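Local coordinates for heme-binding protein A (Haemophilus parasuis 29755, PDB 3TPA) that probably binds glutathione as a solute-binding protein of the Pasteurellaceae-specific GbpA family, although it is named for heme binding, at residues A29-Q38 with N500-Y508; F351-R362 with K385-F396. The protein carries 1 engineered substitution. All coordinates share one frame; numbering follows the deposited sequence. Where two conformers were deposited one is given.

Contact 1 (A29-Q38 with N500-Y508)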
# COMPACT_ATOMS: atom_id res chain seq x y z
N ALA A 29 7.20 -3.79 3.82
CA ALA A 29 6.48 -4.40 2.70
C ALA A 29 7.42 -5.03 1.65
O ALA A 29 7.04 -5.94 0.91
CB ALA A 29 5.50 -3.40 2.06
N ASN A 30 8.65 -4.55 1.58
CA ASN A 30 9.60 -5.14 0.65
C ASN A 30 9.96 -6.62 0.90
O ASN A 30 10.32 -7.31 -0.05
CB ASN A 30 10.86 -4.26 0.52
CG ASN A 30 10.59 -2.97 -0.25
OD1 ASN A 30 10.40 -1.91 0.34
ND2 ASN A 30 10.55 -3.07 -1.58
N ASP A 31 9.86 -7.10 2.15
CA ASP A 31 10.08 -8.52 2.49
C ASP A 31 9.07 -9.46 1.84
O ASP A 31 9.32 -10.63 1.66
CB ASP A 31 9.96 -8.75 4.01
CG ASP A 31 11.17 -8.25 4.79
OD1 ASP A 31 12.20 -7.96 4.17
OD2 ASP A 31 11.09 -8.18 6.04
N PHE A 32 7.89 -8.93 1.56
CA PHE A 32 6.80 -9.70 0.95
C PHE A 32 7.22 -10.29 -0.39
O PHE A 32 6.83 -11.39 -0.74
CB PHE A 32 5.57 -8.81 0.76
CG PHE A 32 4.85 -8.47 2.04
CD1 PHE A 32 4.80 -9.37 3.10
CD2 PHE A 32 4.19 -7.26 2.17
CE1 PHE A 32 4.10 -9.04 4.29
CE2 PHE A 32 3.49 -6.93 3.35
CZ PHE A 32 3.45 -7.82 4.41
N ASN A 33 8.03 -9.56 -1.14
CA ASN A 33 8.47 -10.01 -2.45
C ASN A 33 9.26 -11.32 -2.36
O ASN A 33 9.27 -12.12 -3.30
CB ASN A 33 9.32 -8.92 -3.12
CG ASN A 33 8.49 -7.76 -3.59
OD1 ASN A 33 7.36 -7.95 -4.02
ND2 ASN A 33 9.04 -6.55 -3.51
N ALA A 34 9.95 -11.52 -1.24
CA ALA A 34 10.75 -12.72 -1.00
C ALA A 34 9.96 -13.87 -0.38
O ALA A 34 10.45 -14.99 -0.31
CB ALA A 34 11.94 -12.38 -0.11
N SER A 35 8.75 -13.59 0.12
CA SER A 35 7.95 -14.65 0.75
C SER A 35 6.54 -14.82 0.16
O SER A 35 6.32 -15.63 -0.73
CB SER A 35 7.88 -14.44 2.26
OG SER A 35 7.34 -13.16 2.57
N SER A 36 5.59 -14.04 0.65
CA SER A 36 4.20 -14.17 0.25
C SER A 36 4.02 -14.16 -1.26
O SER A 36 3.15 -14.85 -1.80
CB SER A 36 3.36 -13.06 0.90
OG SER A 36 4.09 -11.84 0.88
N GLN A 37 4.85 -13.37 -1.95
CA GLN A 37 4.63 -13.13 -3.37
C GLN A 37 5.03 -14.32 -4.22
O GLN A 37 4.50 -14.49 -5.31
CB GLN A 37 5.35 -11.85 -3.86
CG GLN A 37 4.68 -10.54 -3.43
CD GLN A 37 3.37 -10.24 -4.16
OE1 GLN A 37 3.31 -10.26 -5.39
NE2 GLN A 37 2.33 -9.94 -3.41
N GLN A 38 5.94 -15.15 -3.72
CA GLN A 38 6.41 -16.31 -4.50
C GLN A 38 6.01 -17.65 -3.89
O GLN A 38 5.74 -18.62 -4.61
CB GLN A 38 7.94 -16.30 -4.62
CG GLN A 38 8.62 -14.94 -4.83
CD GLN A 38 8.08 -14.13 -6.01
OE1 GLN A 38 7.57 -14.66 -6.99
NE2 GLN A 38 8.20 -12.82 -5.90
N ASN A 500 2.21 -4.41 -10.35
CA ASN A 500 1.20 -4.57 -9.31
C ASN A 500 0.94 -3.19 -8.67
O ASN A 500 1.88 -2.51 -8.29
CB ASN A 500 1.72 -5.58 -8.28
CG ASN A 500 0.81 -5.74 -7.07
OD1 ASN A 500 0.11 -4.80 -6.67
ND2 ASN A 500 0.83 -6.92 -6.47
N PRO A 501 -0.34 -2.79 -8.55
CA PRO A 501 -0.67 -1.47 -8.00
C PRO A 501 -0.05 -1.22 -6.62
O PRO A 501 0.29 -0.09 -6.27
CB PRO A 501 -2.20 -1.50 -7.88
CG PRO A 501 -2.65 -2.57 -8.82
CD PRO A 501 -1.54 -3.60 -8.81
N PHE A 502 0.12 -2.28 -5.85
CA PHE A 502 0.68 -2.17 -4.50
C PHE A 502 2.20 -2.11 -4.48
O PHE A 502 2.81 -1.85 -3.45
CB PHE A 502 0.15 -3.29 -3.61
CG PHE A 502 -1.35 -3.32 -3.54
CD1 PHE A 502 -2.03 -2.40 -2.76
CD2 PHE A 502 -2.07 -4.23 -4.28
CE1 PHE A 502 -3.42 -2.40 -2.70
CE2 PHE A 502 -3.47 -4.26 -4.23
CZ PHE A 502 -4.15 -3.32 -3.45
N GLY A 503 2.80 -2.33 -5.65
CA GLY A 503 4.25 -2.24 -5.82
C GLY A 503 4.99 -3.57 -5.76
O GLY A 503 6.20 -3.62 -5.99
N TYR A 504 4.28 -4.66 -5.46
CA TYR A 504 4.99 -5.94 -5.30
C TYR A 504 5.39 -6.55 -6.62
O TYR A 504 4.85 -6.18 -7.67
CB TYR A 504 4.15 -6.92 -4.48
CG TYR A 504 3.77 -6.32 -3.15
CD1 TYR A 504 4.74 -5.93 -2.25
CD2 TYR A 504 2.42 -6.11 -2.82
CE1 TYR A 504 4.40 -5.35 -1.04
CE2 TYR A 504 2.07 -5.54 -1.61
CZ TYR A 504 3.05 -5.16 -0.73
OH TYR A 504 2.68 -4.59 0.46
N THR A 505 6.31 -7.50 -6.58
CA THR A 505 6.79 -8.17 -7.80
C THR A 505 6.53 -9.68 -7.74
O THR A 505 7.21 -10.42 -7.03
CB THR A 505 8.31 -7.96 -7.99
OG1 THR A 505 8.99 -8.40 -6.81
CG2 THR A 505 8.66 -6.48 -8.21
N ALA A 506 5.54 -10.15 -8.49
CA ALA A 506 5.28 -11.58 -8.61
C ALA A 506 5.85 -12.11 -9.93
O ALA A 506 5.71 -11.47 -10.97
CB ALA A 506 3.76 -11.88 -8.53
N PHE A 507 6.52 -13.25 -9.88
CA PHE A 507 7.17 -13.79 -11.06
C PHE A 507 6.46 -14.98 -11.69
O PHE A 507 6.88 -15.49 -12.72
CB PHE A 507 8.66 -14.05 -10.78
CG PHE A 507 9.40 -12.81 -10.37
CD1 PHE A 507 9.62 -11.78 -11.28
CD2 PHE A 507 9.85 -12.65 -9.07
CE1 PHE A 507 10.28 -10.63 -10.91
CE2 PHE A 507 10.52 -11.50 -8.69
CZ PHE A 507 10.73 -10.48 -9.61
N TYR A 508 5.35 -15.41 -11.08
CA TYR A 508 4.49 -16.40 -11.72
C TYR A 508 3.90 -15.77 -12.97
O TYR A 508 3.56 -14.60 -12.97
CB TYR A 508 3.35 -16.84 -10.79
CG TYR A 508 2.51 -17.95 -11.41
CD1 TYR A 508 3.01 -19.25 -11.52
CD2 TYR A 508 1.24 -17.69 -11.90
CE1 TYR A 508 2.26 -20.26 -12.09
CE2 TYR A 508 0.48 -18.69 -12.48
CZ TYR A 508 1.00 -19.97 -12.57
OH TYR A 508 0.25 -20.97 -13.13
O HOH W 1 8.25 -3.91 -4.54
O HOH W 2 4.64 -15.36 -8.11
O HOH W 3 -0.12 -8.66 -4.60
O HOH W 4 2.46 -9.04 -7.54
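Y504 lays the phenol end of its ring against A29 and F32, its hydroxyl OH coming 3.5 Å from A29 CB. With F32 it forms an offset edge-to-face pair, the edge of F32 turned to the face of Y504, the planes at 76° and the centroids 5.7 Å apart. At the root of the same ring, the amide of Q37 passes across Y504 CB, with Q37 CD 3.4 Å from that atom. A bend at chi2 (-72°) folds the Q37 chain back to this position; its NE2 also donates to D160, and two waters connect its amide to ND2 of N500.

Farther along, side-chain amides grip the backbone of the 500-508 loop. N33 OD1 accepts from T505 N at 2.8 Å, the donor standing above the carbonyl plane rather than on a lone pair. Q38 NE2 donates one N-H to T505 O, also at 2.8 Å, and the other to N33 O at 2.9 Å, both acceptors lying close to its amide plane. Two bonds therefore fix the rotation of that amide, while Q38 OE1 takes a weak bond from F507 N. The Q38 side chain packs on strand 220-225 as well.

Both backbone polar groups of T505 are thus satisfied by side chains, and a loop without regular strand pairing is held to the 29-38 turns by asparagine and glutamine amides in place of a sheet.

Contact 2 (F351-R362 with K385-F396)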
# COMPACT_ATOMS: atom_id res chain seq x y z
N PHE A 351 -1.90 37.24 6.23
CA PHE A 351 -1.63 36.88 7.62
C PHE A 351 -0.31 36.09 7.74
O PHE A 351 0.32 35.76 6.74
CB PHE A 351 -2.80 36.07 8.19
CG PHE A 351 -3.11 34.81 7.42
CD1 PHE A 351 -2.53 33.60 7.78
CD2 PHE A 351 -3.97 34.83 6.34
CE1 PHE A 351 -2.81 32.44 7.07
CE2 PHE A 351 -4.25 33.67 5.62
CZ PHE A 351 -3.67 32.48 5.99
N GLU A 352 0.10 35.79 8.96
CA GLU A 352 1.30 35.01 9.17
C GLU A 352 0.91 33.60 9.58
O GLU A 352 -0.09 33.40 10.27
CB GLU A 352 2.21 35.64 10.24
CG GLU A 352 2.66 37.07 9.95
CD GLU A 352 3.37 37.69 11.15
OE1 GLU A 352 2.90 37.47 12.29
OE2 GLU A 352 4.41 38.36 10.96
N THR A 353 1.72 32.63 9.18
CA THR A 353 1.44 31.23 9.49
C THR A 353 2.74 30.43 9.42
O THR A 353 3.82 31.01 9.38
CB THR A 353 0.34 30.65 8.56
OG1 THR A 353 -0.01 29.34 9.00
CG2 THR A 353 0.83 30.59 7.10
N GLU A 354 2.63 29.10 9.42
CA GLU A 354 3.81 28.24 9.38
C GLU A 354 3.58 27.08 8.45
O GLU A 354 2.46 26.59 8.30
CB GLU A 354 4.11 27.67 10.77
CG GLU A 354 4.42 28.66 11.87
CD GLU A 354 4.70 27.96 13.20
OE1 GLU A 354 3.93 27.03 13.56
OE2 GLU A 354 5.69 28.32 13.87
N ILE A 355 4.65 26.61 7.82
CA ILE A 355 4.60 25.37 7.06
C ILE A 355 5.55 24.37 7.71
O ILE A 355 6.77 24.55 7.69
CB ILE A 355 5.00 25.58 5.60
CG1 ILE A 355 4.01 26.49 4.87
CG2 ILE A 355 5.11 24.23 4.88
CD1 ILE A 355 4.57 27.06 3.57
N TRP A 356 4.99 23.34 8.31
CA TRP A 356 5.78 22.28 8.91
C TRP A 356 6.38 21.37 7.84
O TRP A 356 5.65 20.70 7.10
CB TRP A 356 4.93 21.48 9.89
CG TRP A 356 4.60 22.26 11.13
CD1 TRP A 356 4.40 23.61 11.21
CD2 TRP A 356 4.49 21.76 12.46
NE1 TRP A 356 4.15 23.98 12.51
CE2 TRP A 356 4.19 22.86 13.30
CE3 TRP A 356 4.59 20.49 13.03
CZ2 TRP A 356 4.01 22.72 14.68
CZ3 TRP A 356 4.39 20.35 14.40
CH2 TRP A 356 4.11 21.47 15.21
N VAL A 357 7.70 21.35 7.75
CA VAL A 357 8.41 20.50 6.78
C VAL A 357 8.61 19.08 7.33
O VAL A 357 9.04 18.91 8.47
CB VAL A 357 9.78 21.10 6.41
CG1 VAL A 357 10.53 20.19 5.43
CG2 VAL A 357 9.62 22.49 5.82
N GLN A 358 8.28 18.07 6.52
CA GLN A 358 8.49 16.68 6.92
C GLN A 358 9.98 16.32 6.89
O GLN A 358 10.63 16.49 5.87
CB GLN A 358 7.68 15.72 6.04
CG GLN A 358 7.93 14.26 6.34
CD GLN A 358 6.91 13.33 5.74
OE1 GLN A 358 5.72 13.61 5.73
NE2 GLN A 358 7.37 12.18 5.26
N PRO A 359 10.53 15.85 8.02
CA PRO A 359 11.98 15.70 8.11
C PRO A 359 12.51 14.34 7.64
O PRO A 359 13.71 14.20 7.51
CB PRO A 359 12.23 15.86 9.61
CG PRO A 359 11.03 15.25 10.22
CD PRO A 359 9.87 15.61 9.32
N VAL A 360 11.63 13.38 7.40
CA VAL A 360 12.03 12.05 6.97
C VAL A 360 11.38 11.72 5.63
O VAL A 360 10.16 11.54 5.57
CB VAL A 360 11.63 10.98 7.98
CG1 VAL A 360 11.86 9.58 7.42
CG2 VAL A 360 12.41 11.16 9.28
N VAL A 361 12.19 11.63 4.58
CA VAL A 361 11.65 11.43 3.23
C VAL A 361 10.92 10.10 3.08
O VAL A 361 11.35 9.06 3.59
CB VAL A 361 12.73 11.57 2.16
CG1 VAL A 361 13.38 12.94 2.26
CG2 VAL A 361 13.77 10.47 2.30
N ARG A 362 9.79 10.15 2.38
CA ARG A 362 9.02 8.98 2.03
C ARG A 362 8.80 9.00 0.53
O ARG A 362 8.91 10.06 -0.10
CB ARG A 362 7.68 8.97 2.76
CG ARG A 362 7.80 8.87 4.27
CD ARG A 362 8.07 7.45 4.71
NE ARG A 362 8.28 7.37 6.15
CZ ARG A 362 9.43 7.03 6.72
NH1 ARG A 362 10.48 6.72 5.98
NH2 ARG A 362 9.52 6.99 8.04
N LYS A 385 2.46 35.09 4.97
CA LYS A 385 3.85 34.97 5.38
C LYS A 385 4.05 33.70 6.20
O LYS A 385 3.82 33.70 7.41
CB LYS A 385 4.29 36.17 6.20
CG LYS A 385 4.12 37.51 5.49
CD LYS A 385 2.84 38.21 5.92
CE LYS A 385 2.66 39.52 5.16
NZ LYS A 385 1.27 40.06 5.30
N ALA A 386 4.49 32.64 5.53
CA ALA A 386 4.60 31.34 6.16
C ALA A 386 6.07 30.96 6.38
O ALA A 386 6.82 30.74 5.42
CB ALA A 386 3.90 30.29 5.30
N LYS A 387 6.46 30.88 7.64
CA LYS A 387 7.80 30.44 8.02
C LYS A 387 7.91 28.91 7.92
O LYS A 387 7.01 28.20 8.35
CB LYS A 387 8.09 30.89 9.45
CG LYS A 387 9.55 30.76 9.86
CD LYS A 387 9.78 31.38 11.22
CE LYS A 387 11.25 31.38 11.59
NZ LYS A 387 11.61 32.63 12.32
N LEU A 388 9.01 28.42 7.35
CA LEU A 388 9.26 26.98 7.32
C LEU A 388 9.70 26.53 8.71
O LEU A 388 10.58 27.14 9.31
CB LEU A 388 10.32 26.61 6.29
CG LEU A 388 9.99 26.98 4.85
CD1 LEU A 388 10.90 26.21 3.91
CD2 LEU A 388 8.55 26.68 4.54
N VAL A 389 9.09 25.47 9.20
CA VAL A 389 9.33 25.00 10.55
C VAL A 389 9.84 23.57 10.52
O VAL A 389 9.24 22.69 9.88
CB VAL A 389 8.05 25.07 11.41
CG1 VAL A 389 8.27 24.41 12.77
CG2 VAL A 389 7.62 26.52 11.59
N THR A 390 10.94 23.34 11.22
CA THR A 390 11.61 22.04 11.25
C THR A 390 11.40 21.36 12.60
O THR A 390 11.41 22.01 13.64
CB THR A 390 13.11 22.23 10.99
OG1 THR A 390 13.30 22.86 9.71
CG2 THR A 390 13.83 20.88 11.01
N HIS A 391 11.20 20.05 12.58
CA HIS A 391 10.96 19.26 13.78
C HIS A 391 11.57 17.89 13.57
O HIS A 391 11.73 17.46 12.43
CB HIS A 391 9.45 19.07 14.03
CG HIS A 391 8.76 20.27 14.61
ND1 HIS A 391 8.93 20.66 15.93
CD2 HIS A 391 7.88 21.14 14.07
CE1 HIS A 391 8.20 21.73 16.16
NE2 HIS A 391 7.56 22.05 15.05
N GLU A 392 11.90 17.18 14.65
CA GLU A 392 12.31 15.79 14.54
C GLU A 392 11.08 14.93 14.22
O GLU A 392 9.97 15.30 14.56
CB GLU A 392 12.95 15.28 15.84
CG GLU A 392 14.27 15.96 16.20
CD GLU A 392 14.10 17.01 17.27
OE1 GLU A 392 13.58 18.10 16.96
OE2 GLU A 392 14.49 16.74 18.43
N TRP A 393 11.32 13.79 13.60
CA TRP A 393 10.25 12.91 13.10
C TRP A 393 9.13 12.71 14.12
O TRP A 393 7.97 13.03 13.83
CB TRP A 393 10.84 11.56 12.68
CG TRP A 393 9.89 10.56 12.03
CD1 TRP A 393 9.78 9.23 12.33
CD2 TRP A 393 8.96 10.81 10.97
NE1 TRP A 393 8.84 8.64 11.53
CE2 TRP A 393 8.32 9.58 10.68
CE3 TRP A 393 8.59 11.94 10.24
CZ2 TRP A 393 7.34 9.46 9.70
CZ3 TRP A 393 7.62 11.82 9.26
CH2 TRP A 393 7.01 10.58 9.00
N ALA A 394 9.47 12.21 15.30
CA ALA A 394 8.45 11.94 16.31
C ALA A 394 7.65 13.17 16.73
O ALA A 394 6.44 13.08 16.90
CB ALA A 394 9.07 11.27 17.54
N ASP A 395 8.33 14.32 16.88
CA ASP A 395 7.65 15.55 17.28
C ASP A 395 6.72 16.02 16.18
O ASP A 395 5.58 16.39 16.44
CB ASP A 395 8.64 16.68 17.60
CG ASP A 395 9.32 16.50 18.95
OD1 ASP A 395 8.73 15.83 19.82
OD2 ASP A 395 10.44 17.03 19.13
N PHE A 396 7.24 15.99 14.97
CA PHE A 396 6.50 16.38 13.77
C PHE A 396 5.17 15.66 13.74
O PHE A 396 4.11 16.27 13.59
CB PHE A 396 7.35 16.02 12.54
CG PHE A 396 6.65 16.21 11.21
CD1 PHE A 396 6.54 17.46 10.63
CD2 PHE A 396 6.13 15.10 10.53
CE1 PHE A 396 5.91 17.62 9.40
CE2 PHE A 396 5.50 15.25 9.30
CZ PHE A 396 5.39 16.50 8.73
O HOH W 5 11.62 19.24 9.41
O HOH W 6 8.33 20.28 10.70
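W356 leaves its strand beside V389 and reaches past it to H391. Its CB meets F396 CE1 at 4.0 Å; next, CD1 lies 3.9 Å from V389 CB, while V389 CG1 sits over the five-membered ring in a CH-pi contact. On the indole's edge NE1 donates to E354 OE1 at 3.2 Å, nearly straight (170°) and in the ring plane, though it meets the carboxylate from above. The far carbons CE3, CZ3 and CH2 run under the H391 imidazole, which is tilted 38° to them, with CH2 3.5 Å from H391 NE2.

Beyond the strands, F396 receives Q358 CA and P359 CD over one face. With CG anti to the backbone N (chi1 173°), F396 points its ring at Q358 and P359.

Six backbone hydrogen bonds, from K385 N to F351 O through V357 N to V389 O, zip the strands in parallel register. On the other face of the sheet, I355 CD1 touches A386 CB at 3.7 Å, near helix 368-381. Strand 351-356, that helix and strand 384-389 form a beta-alpha-beta unit at the edge of a mixed six-stranded sheet, within a periplasmic-binding-protein-like fold.

Overall arrangement
From the N terminus, the chain runs through strand 9-14 to segment 29-38, which is met some 460 residues later by segment 500-508, closing contact 1. Within that long loop lies contact 2, which closes after an excursion of only 22 residues, mostly helix 368-381. The two are therefore nested and do not cross. Their centres are 34 Å apart and their nearest atoms about 10 Å. Contact 1 ties an early segment to one near the C terminus, beside the sheet that holds strands 9-14 and 220-225, whereas contact 2 joins neighbouring strands of the six-stranded sheet that also contains 261-276 and 478-491. Long-range closure and local supersecondary pairing thus coexist in one chain.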